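PDB 4LSB: lyase/mutase from Burkholderia cenocepacia, which is a TIM-barrel enzyme of the phosphoenolpyruvate phosphomutase family, of the lyase or mutase kind, that binds a magnesium ion. Local coordinates for residues B[73-85]-B[106-119]. Residues are numbered along the deposited sequence; the frame is centred on the assembly and turned at random.
Sequences DRDAMLDHIADLV and TVAETIRLAAEAGA
The guanidinium of R74 takes a methyl group on one face and oxygen at its edge: L113 CD1 lies over the centre of the plane, 3.6 Å from R74 CZ, while T110 OG1 and the carbonyl oxygen of T106 stand in the plane. Of these two oxygens T110 OG1 is hydrogen-bonded, at 2.9 Å from R74 NH1; the bond is nearly straight (165°). R74 first extends away from its own nitrogen (chi1 -173°), then bends at chi3, and so reaches across as a knob among T106, E109, T110 and L113. The carboxylate of E109 is turned back to R112, which grips its OE1 side-on through NE and NH2. What E109 presents to R74 is mainly its aliphatic part, with E109 CG 3.8 Å from R74 NH1.

Further along, the two helices, neighbours on the outside of an eight-stranded TIM barrel and inclined at 32°, draw together over small residues. L78 lays CD1 against L113 CB at 3.6 Å, and its CD2 lies against the L113 carbonyl. I81 CG2 touches the methyls of both A117 and A119, 3.9 Å from A117 CB, and I81 also touches A94 of strand 92-95 beneath. Where A82 and A117 bring their backbones closest, A82 CA makes a CH...O contact of 3.4 Å with A117 O. At the Schellman turn, G118 has positive phi and no side chain, and V85 CG2 packs against its carbonyl oxygen.

T110 OG1 is also hydrogen-bonded to G99 O, which probably leaves it accepting from R74 while donating to that carbonyl. The hydroxyl at the edge and the L113 methyl over the face together probably limit how the guanidinium can turn. E109 OE2, 5.3 Å from R74 NH2, is not in contact and may add a weak electrostatic attraction; aliphatic packing joins the rest of these adjacent barrel helices.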
ATOM      1  N   ASP B  73       2.619  -8.641  15.225  1.00 34.89           N
ATOM      2  CA  ASP B  73       1.742  -9.662  15.811  1.00 35.13           C
ATOM      3  C   ASP B  73       1.735 -10.927  14.909  1.00 29.46           C
ATOM      4  O   ASP B  73       1.524 -10.831  13.682  1.00 26.94           O
ATOM      5  CB  ASP B  73       0.312  -9.074  15.949  1.00 38.06           C
ATOM      6  CG  ASP B  73      -0.728 -10.077  16.476  1.00 43.34           C
ATOM      7  OD1 ASP B  73      -0.489 -10.632  17.573  1.00 49.45           O
ATOM      8  OD2 ASP B  73      -1.800 -10.289  15.824  1.00 44.01           O
ATOM      9  N   ARG B  74       1.947 -12.105  15.493  1.00 26.29           N
ATOM     10  CA  ARG B  74       1.853 -13.342  14.695  1.00 26.06           C
ATOM     11  C   ARG B  74       0.504 -13.469  13.958  1.00 25.76           C
ATOM     12  O   ARG B  74       0.460 -13.845  12.770  1.00 23.66           O
ATOM     13  CB  ARG B  74       2.141 -14.592  15.524  1.00 25.39           C
ATOM     14  CG  ARG B  74       2.216 -15.841  14.675  1.00 26.13           C
ATOM     15  CD  ARG B  74       2.737 -17.067  15.417  1.00 26.39           C
ATOM     16  NE  ARG B  74       1.849 -17.521  16.474  1.00 27.67           N
ATOM     17  CZ  ARG B  74       2.070 -18.583  17.257  1.00 29.23           C
ATOM     18  NH1 ARG B  74       3.154 -19.327  17.137  1.00 29.32           N
ATOM     19  NH2 ARG B  74       1.172 -18.915  18.184  1.00 30.77           N
ATOM     20  N   ASP B  75      -0.604 -13.154  14.623  1.00 26.19           N
ATOM     21  CA  ASP B  75      -1.899 -13.417  13.981  1.00 28.05           C
ATOM     22  C   ASP B  75      -2.074 -12.482  12.770  1.00 25.84           C
ATOM     23  O   ASP B  75      -2.617 -12.865  11.734  1.00 23.13           O
ATOM     24  CB  ASP B  75      -3.074 -13.292  14.965  1.00 29.15           C
ATOM     25  CG  ASP B  75      -3.267 -14.562  15.824  1.00 35.02           C
ATOM     26  OD1 ASP B  75      -2.665 -15.621  15.512  1.00 38.06           O
ATOM     27  OD2 ASP B  75      -4.051 -14.527  16.807  1.00 35.07           O
ATOM     28  N   ALA B  76      -1.607 -11.249  12.943  1.00 27.13           N
ATOM     29  CA  ALA B  76      -1.631 -10.219  11.917  1.00 26.30           C
ATOM     30  C   ALA B  76      -0.811 -10.717  10.719  1.00 23.83           C
ATOM     31  O   ALA B  76      -1.268 -10.681   9.570  1.00 23.02           O
ATOM     32  CB  ALA B  76      -1.044  -8.896  12.473  1.00 26.35           C
ATOM     33  N   MET B  77       0.354 -11.271  11.000  1.00 23.95           N
ATOM     34  CA  MET B  77       1.210 -11.818   9.913  1.00 24.95           C
ATOM     35  C   MET B  77       0.563 -13.020   9.210  1.00 23.02           C
ATOM     36  O   MET B  77       0.615 -13.160   7.995  1.00 18.86           O
ATOM     37  CB  MET B  77       2.600 -12.204  10.426  1.00 27.12           C
ATOM     38  CG  MET B  77       3.635 -12.332   9.326  1.00 32.03           C
ATOM     39  SD  MET B  77       3.779 -10.798   8.325  1.00 38.50           S
ATOM     40  CE  MET B  77       4.586  -9.685   9.468  1.00 38.98           C
ATOM     41  N   LEU B  78      -0.065 -13.884   9.983  1.00 21.71           N
ATOM     42  CA  LEU B  78      -0.713 -15.048   9.387  1.00 21.35           C
ATOM     43  C   LEU B  78      -1.832 -14.636   8.432  1.00 19.90           C
ATOM     44  O   LEU B  78      -1.983 -15.209   7.354  1.00 19.56           O
ATOM     45  CB  LEU B  78      -1.216 -16.010  10.466  1.00 21.91           C
ATOM     46  CG  LEU B  78      -0.125 -16.721  11.283  1.00 23.05           C
ATOM     47  CD1 LEU B  78      -0.814 -17.530  12.389  1.00 24.78           C
ATOM     48  CD2 LEU B  78       0.701 -17.662  10.428  1.00 22.59           C
ATOM     49  N   ASP B  79      -2.646 -13.656   8.835  1.00 20.82           N
ATOM     50  CA  ASP B  79      -3.643 -13.099   7.949  1.00 21.17           C
ATOM     51  C   ASP B  79      -3.000 -12.521   6.676  1.00 20.83           C
ATOM     52  O   ASP B  79      -3.532 -12.723   5.571  1.00 20.08           O
ATOM     53  CB  ASP B  79      -4.486 -12.007   8.648  1.00 22.67           C
ATOM     54  CG  ASP B  79      -5.452 -12.578   9.676  1.00 25.65           C
ATOM     55  OD1 ASP B  79      -5.859 -13.751   9.562  1.00 25.88           O
ATOM     56  OD2 ASP B  79      -5.809 -11.834  10.612  1.00 26.22           O
ATOM     57  N   HIS B  80      -1.886 -11.814   6.867  1.00 19.48           N
ATOM     58  CA  HIS B  80      -1.148 -11.133   5.777  1.00 19.87           C
ATOM     59  C   HIS B  80      -0.607 -12.183   4.800  1.00 18.96           C
ATOM     60  O   HIS B  80      -0.765 -12.073   3.577  1.00 19.63           O
ATOM     61  CB  HIS B  80      -0.034 -10.267   6.382  1.00 20.50           C
ATOM     62  CG  HIS B  80       0.811  -9.515   5.380  1.00 20.56           C
ATOM     63  ND1 HIS B  80       0.297  -8.589   4.501  1.00 23.08           N
ATOM     64  CD2 HIS B  80       2.150  -9.527   5.164  1.00 20.25           C
ATOM     65  CE1 HIS B  80       1.277  -8.074   3.776  1.00 20.92           C
ATOM     66  NE2 HIS B  80       2.414  -8.614   4.174  1.00 19.76           N
ATOM     67  N   ILE B  81      -0.011 -13.228   5.330  1.00 17.79           N
ATOM     68  CA  ILE B  81       0.460 -14.315   4.469  1.00 17.29           C
ATOM     69  C   ILE B  81      -0.682 -14.842   3.624  1.00 17.76           C
ATOM     70  O   ILE B  81      -0.553 -14.977   2.395  1.00 17.72           O
ATOM     71  CB  ILE B  81       1.028 -15.467   5.285  1.00 18.64           C
ATOM     72  CG1 ILE B  81       2.336 -15.055   5.928  1.00 19.20           C
ATOM     73  CG2 ILE B  81       1.221 -16.672   4.389  1.00 18.37           C
ATOM     74  CD1 ILE B  81       2.749 -16.016   7.041  1.00 20.34           C
ATOM     75  N   ALA B  82      -1.818 -15.170   4.252  1.00 18.21           N
ATOM     76  CA  ALA B  82      -2.964 -15.676   3.490  1.00 19.28           C
ATOM     77  C   ALA B  82      -3.439 -14.687   2.392  1.00 18.68           C
ATOM     78  O   ALA B  82      -3.893 -15.116   1.295  1.00 18.28           O
ATOM     79  CB  ALA B  82      -4.128 -16.030   4.432  1.00 20.51           C
ATOM     80  N   ASP B  83      -3.385 -13.406   2.703  1.00 20.24           N
ATOM     81  CA  ASP B  83      -3.814 -12.381   1.741  1.00 21.36           C
ATOM     82  C   ASP B  83      -2.894 -12.418   0.528  1.00 19.36           C
ATOM     83  O   ASP B  83      -3.354 -12.290  -0.570  1.00 18.12           O
ATOM     84  CB  ASP B  83      -3.724 -10.950   2.310  1.00 23.08           C
ATOM     85  CG  ASP B  83      -4.880 -10.591   3.219  1.00 26.97           C
ATOM     86  OD1 ASP B  83      -5.902 -11.313   3.242  1.00 27.71           O
ATOM     87  OD2 ASP B  83      -4.720  -9.578   3.940  1.00 32.37           O
ATOM     88  N   LEU B  84      -1.582 -12.496   0.762  1.00 18.53           N
ATOM     89  CA  LEU B  84      -0.654 -12.446  -0.360  1.00 18.91           C
ATOM     90  C   LEU B  84      -0.612 -13.778  -1.200  1.00 17.07           C
ATOM     91  O   LEU B  84      -0.356 -13.763  -2.384  1.00 16.60           O
ATOM     92  CB  LEU B  84       0.705 -11.960   0.099  1.00 19.94           C
ATOM     93  CG  LEU B  84       0.868 -10.410   0.091  1.00 21.26           C
ATOM     94  CD1 LEU B  84      -0.232  -9.623   0.784  1.00 22.00           C
ATOM     95  CD2 LEU B  84       2.237 -10.084   0.648  1.00 23.89           C
ATOM     96  N   VAL B  85      -0.840 -14.905  -0.545  1.00 16.34           N
ATOM     97  CA  VAL B  85      -1.007 -16.191  -1.202  1.00 17.43           C
ATOM     98  C   VAL B  85      -2.197 -16.119  -2.157  1.00 17.99           C
ATOM     99  O   VAL B  85      -2.060 -16.500  -3.319  1.00 18.03           O
ATOM    100  CB  VAL B  85      -1.223 -17.315  -0.185  1.00 17.28           C
ATOM    101  CG1 VAL B  85      -1.705 -18.602  -0.848  1.00 17.17           C
ATOM    102  CG2 VAL B  85       0.073 -17.563   0.589  1.00 16.41           C
ATOM    103  N   THR B 106       7.558 -22.653  20.197  1.00 24.05           N
ATOM    104  CA  THR B 106       6.857 -21.557  19.644  1.00 25.09           C
ATOM    105  C   THR B 106       7.207 -21.400  18.145  1.00 24.05           C
ATOM    106  O   THR B 106       6.331 -21.192  17.304  1.00 21.10           O
ATOM    107  CB  THR B 106       7.208 -20.249  20.364  1.00 28.03           C
ATOM    108  OG1 THR B 106       6.888 -20.392  21.759  1.00 33.33           O
ATOM    109  CG2 THR B 106       6.409 -19.132  19.759  1.00 27.99           C
ATOM    110  N   VAL B 107       8.499 -21.417  17.879  1.00 23.44           N
ATOM    111  CA  VAL B 107       9.018 -21.429  16.516  1.00 20.93           C
ATOM    112  C   VAL B 107       8.339 -22.542  15.683  1.00 21.66           C
ATOM    113  O   VAL B 107       7.798 -22.295  14.581  1.00 20.41           O
ATOM    114  CB  VAL B 107      10.541 -21.617  16.566  1.00 20.99           C
ATOM    115  CG1 VAL B 107      11.098 -21.877  15.146  1.00 19.65           C
ATOM    116  CG2 VAL B 107      11.188 -20.401  17.216  1.00 21.36           C
ATOM    117  N   ALA B 108       8.325 -23.757  16.241  1.00 21.19           N
ATOM    118  CA  ALA B 108       7.682 -24.868  15.541  1.00 21.03           C
ATOM    119  C   ALA B 108       6.203 -24.589  15.245  1.00 22.32           C
ATOM    120  O   ALA B 108       5.746 -24.807  14.139  1.00 20.85           O
ATOM    121  CB  ALA B 108       7.809 -26.159  16.323  1.00 21.57           C
ATOM    122  N   GLU B 109       5.463 -24.099  16.229  1.00 23.47           N
ATOM    123  CA  GLU B 109       4.058 -23.757  16.012  1.00 23.30           C
ATOM    124  C   GLU B 109       3.918 -22.669  14.945  1.00 21.73           C
ATOM    125  O   GLU B 109       3.068 -22.747  14.073  1.00 19.26           O
ATOM    126  CB  GLU B 109       3.416 -23.300  17.312  1.00 26.14           C
ATOM    127  CG  GLU B 109       1.954 -22.904  17.188  1.00 28.91           C
ATOM    128  CD  GLU B 109       0.998 -24.062  16.883  1.00 33.13           C
ATOM    129  OE1 GLU B 109       1.436 -25.240  16.784  1.00 32.86           O
ATOM    130  OE2 GLU B 109      -0.222 -23.787  16.735  1.00 38.48           O
ATOM    131  N   THR B 110       4.789 -21.671  15.001  1.00 21.05           N
ATOM    132  CA  THR B 110       4.765 -20.624  13.980  1.00 20.75           C
ATOM    133  C   THR B 110       4.929 -21.196  12.553  1.00 19.82           C
ATOM    134  O   THR B 110       4.209 -20.804  11.599  1.00 20.00           O
ATOM    135  CB  THR B 110       5.823 -19.552  14.296  1.00 20.88           C
ATOM    136  OG1 THR B 110       5.437 -18.852  15.478  1.00 20.71           O
ATOM    137  CG2 THR B 110       5.912 -18.548  13.177  1.00 21.72           C
ATOM    138  N   ILE B 111       5.861 -22.128  12.383  1.00 18.92           N
ATOM    139  CA  ILE B 111       6.017 -22.783  11.086  1.00 18.22           C
ATOM    140  C   ILE B 111       4.721 -23.496  10.658  1.00 18.05           C
ATOM    141  O   ILE B 111       4.265 -23.369   9.521  1.00 17.48           O
ATOM    142  CB  ILE B 111       7.177 -23.820  11.080  1.00 18.06           C
ATOM    143  CG1 ILE B 111       8.534 -23.141  11.256  1.00 18.72           C
ATOM    144  CG2 ILE B 111       7.140 -24.668   9.797  1.00 16.93           C
ATOM    145  CD1 ILE B 111       8.871 -22.118  10.157  1.00 19.48           C
ATOM    146  N   ARG B 112       4.103 -24.244  11.557  1.00 17.91           N
ATOM    147  CA  ARG B 112       2.842 -24.952  11.203  1.00 19.74           C
ATOM    148  C   ARG B 112       1.753 -23.997  10.809  1.00 18.26           C
ATOM    149  O   ARG B 112       1.030 -24.238   9.861  1.00 17.59           O
ATOM    150  CB  ARG B 112       2.313 -25.778  12.369  1.00 21.86           C
ATOM    151  CG  ARG B 112       3.154 -26.952  12.772  1.00 25.84           C
ATOM    152  CD  ARG B 112       2.331 -27.859  13.700  1.00 28.99           C
ATOM    153  NE  ARG B 112       2.439 -27.369  15.084  1.00 33.49           N
ATOM    154  CZ  ARG B 112       3.498 -27.587  15.873  1.00 35.53           C
ATOM    155  NH1 ARG B 112       4.516 -28.323  15.423  1.00 36.33           N
ATOM    156  NH2 ARG B 112       3.529 -27.074  17.115  1.00 35.37           N
ATOM    157  N   LEU B 113       1.612 -22.928  11.587  1.00 17.97           N
ATOM    158  CA  LEU B 113       0.612 -21.903  11.294  1.00 18.18           C
ATOM    159  C   LEU B 113       0.868 -21.178   9.965  1.00 17.37           C
ATOM    160  O   LEU B 113      -0.059 -20.813   9.250  1.00 16.78           O
ATOM    161  CB  LEU B 113       0.541 -20.886  12.436  1.00 20.09           C
ATOM    162  CG  LEU B 113      -0.060 -21.454  13.739  1.00 21.13           C
ATOM    163  CD1 LEU B 113       0.190 -20.493  14.889  1.00 23.08           C
ATOM    164  CD2 LEU B 113      -1.530 -21.811  13.583  1.00 21.65           C
ATOM    165  N   ALA B 114       2.131 -20.951   9.651  1.00 17.39           N
ATOM    166  CA  ALA B 114       2.467 -20.229   8.428  1.00 16.43           C
ATOM    167  C   ALA B 114       2.120 -21.117   7.257  1.00 15.77           C
ATOM    168  O   ALA B 114       1.575 -20.661   6.278  1.00 16.19           O
ATOM    169  CB  ALA B 114       3.928 -19.853   8.387  1.00 15.65           C
ATOM    170  N   ALA B 115       2.374 -22.417   7.385  1.00 16.64           N
ATOM    171  CA  ALA B 115       1.999 -23.346   6.326  1.00 17.29           C
ATOM    172  C   ALA B 115       0.488 -23.405   6.168  1.00 19.51           C
ATOM    173  O   ALA B 115      -0.035 -23.382   5.049  1.00 19.05           O
ATOM    174  CB  ALA B 115       2.585 -24.742   6.584  1.00 17.84           C
ATOM    175  N   GLU B 116      -0.225 -23.421   7.300  1.00 21.49           N
ATOM    176  CA  GLU B 116      -1.664 -23.485   7.279  1.00 22.61           C
ATOM    177  C   GLU B 116      -2.195 -22.249   6.546  1.00 21.17           C
ATOM    178  O   GLU B 116      -3.141 -22.353   5.770  1.00 19.21           O
ATOM    179  CB  GLU B 116      -2.160 -23.601   8.717  1.00 27.30           C
ATOM    180  CG  GLU B 116      -3.616 -23.913   8.929  1.00 33.96           C
ATOM    181  CD  GLU B 116      -3.897 -24.135  10.431  1.00 38.17           C
ATOM    182  OE1 GLU B 116      -3.983 -25.326  10.851  1.00 43.81           O
ATOM    183  OE2 GLU B 116      -3.975 -23.136  11.207  1.00 45.07           O
ATOM    184  N   ALA B 117      -1.540 -21.095   6.728  1.00 19.02           N
ATOM    185  CA  ALA B 117      -1.904 -19.865   6.011  1.00 18.65           C
ATOM    186  C   ALA B 117      -1.560 -19.852   4.546  1.00 18.80           C
ATOM    187  O   ALA B 117      -1.964 -18.933   3.818  1.00 19.12           O
ATOM    188  CB  ALA B 117      -1.288 -18.648   6.694  1.00 19.08           C
ATOM    189  N   GLY B 118      -0.808 -20.855   4.082  1.00 18.01           N
ATOM    190  CA  GLY B 118      -0.557 -21.062   2.693  1.00 17.41           C
ATOM    191  C   GLY B 118       0.861 -20.861   2.209  1.00 16.05           C
ATOM    192  O   GLY B 118       1.168 -21.061   1.032  1.00 15.10           O
ATOM    193  N   ALA B 119       1.745 -20.481   3.115  1.00 15.09           N
ATOM    194  CA  ALA B 119       3.148 -20.327   2.764  1.00 15.19           C
ATOM    195  C   ALA B 119       3.798 -21.685   2.461  1.00 15.71           C
ATOM    196  O   ALA B 119       3.481 -22.703   3.066  1.00 15.53           O
ATOM    197  CB  ALA B 119       3.898 -19.592   3.862  1.00 14.98           C
TER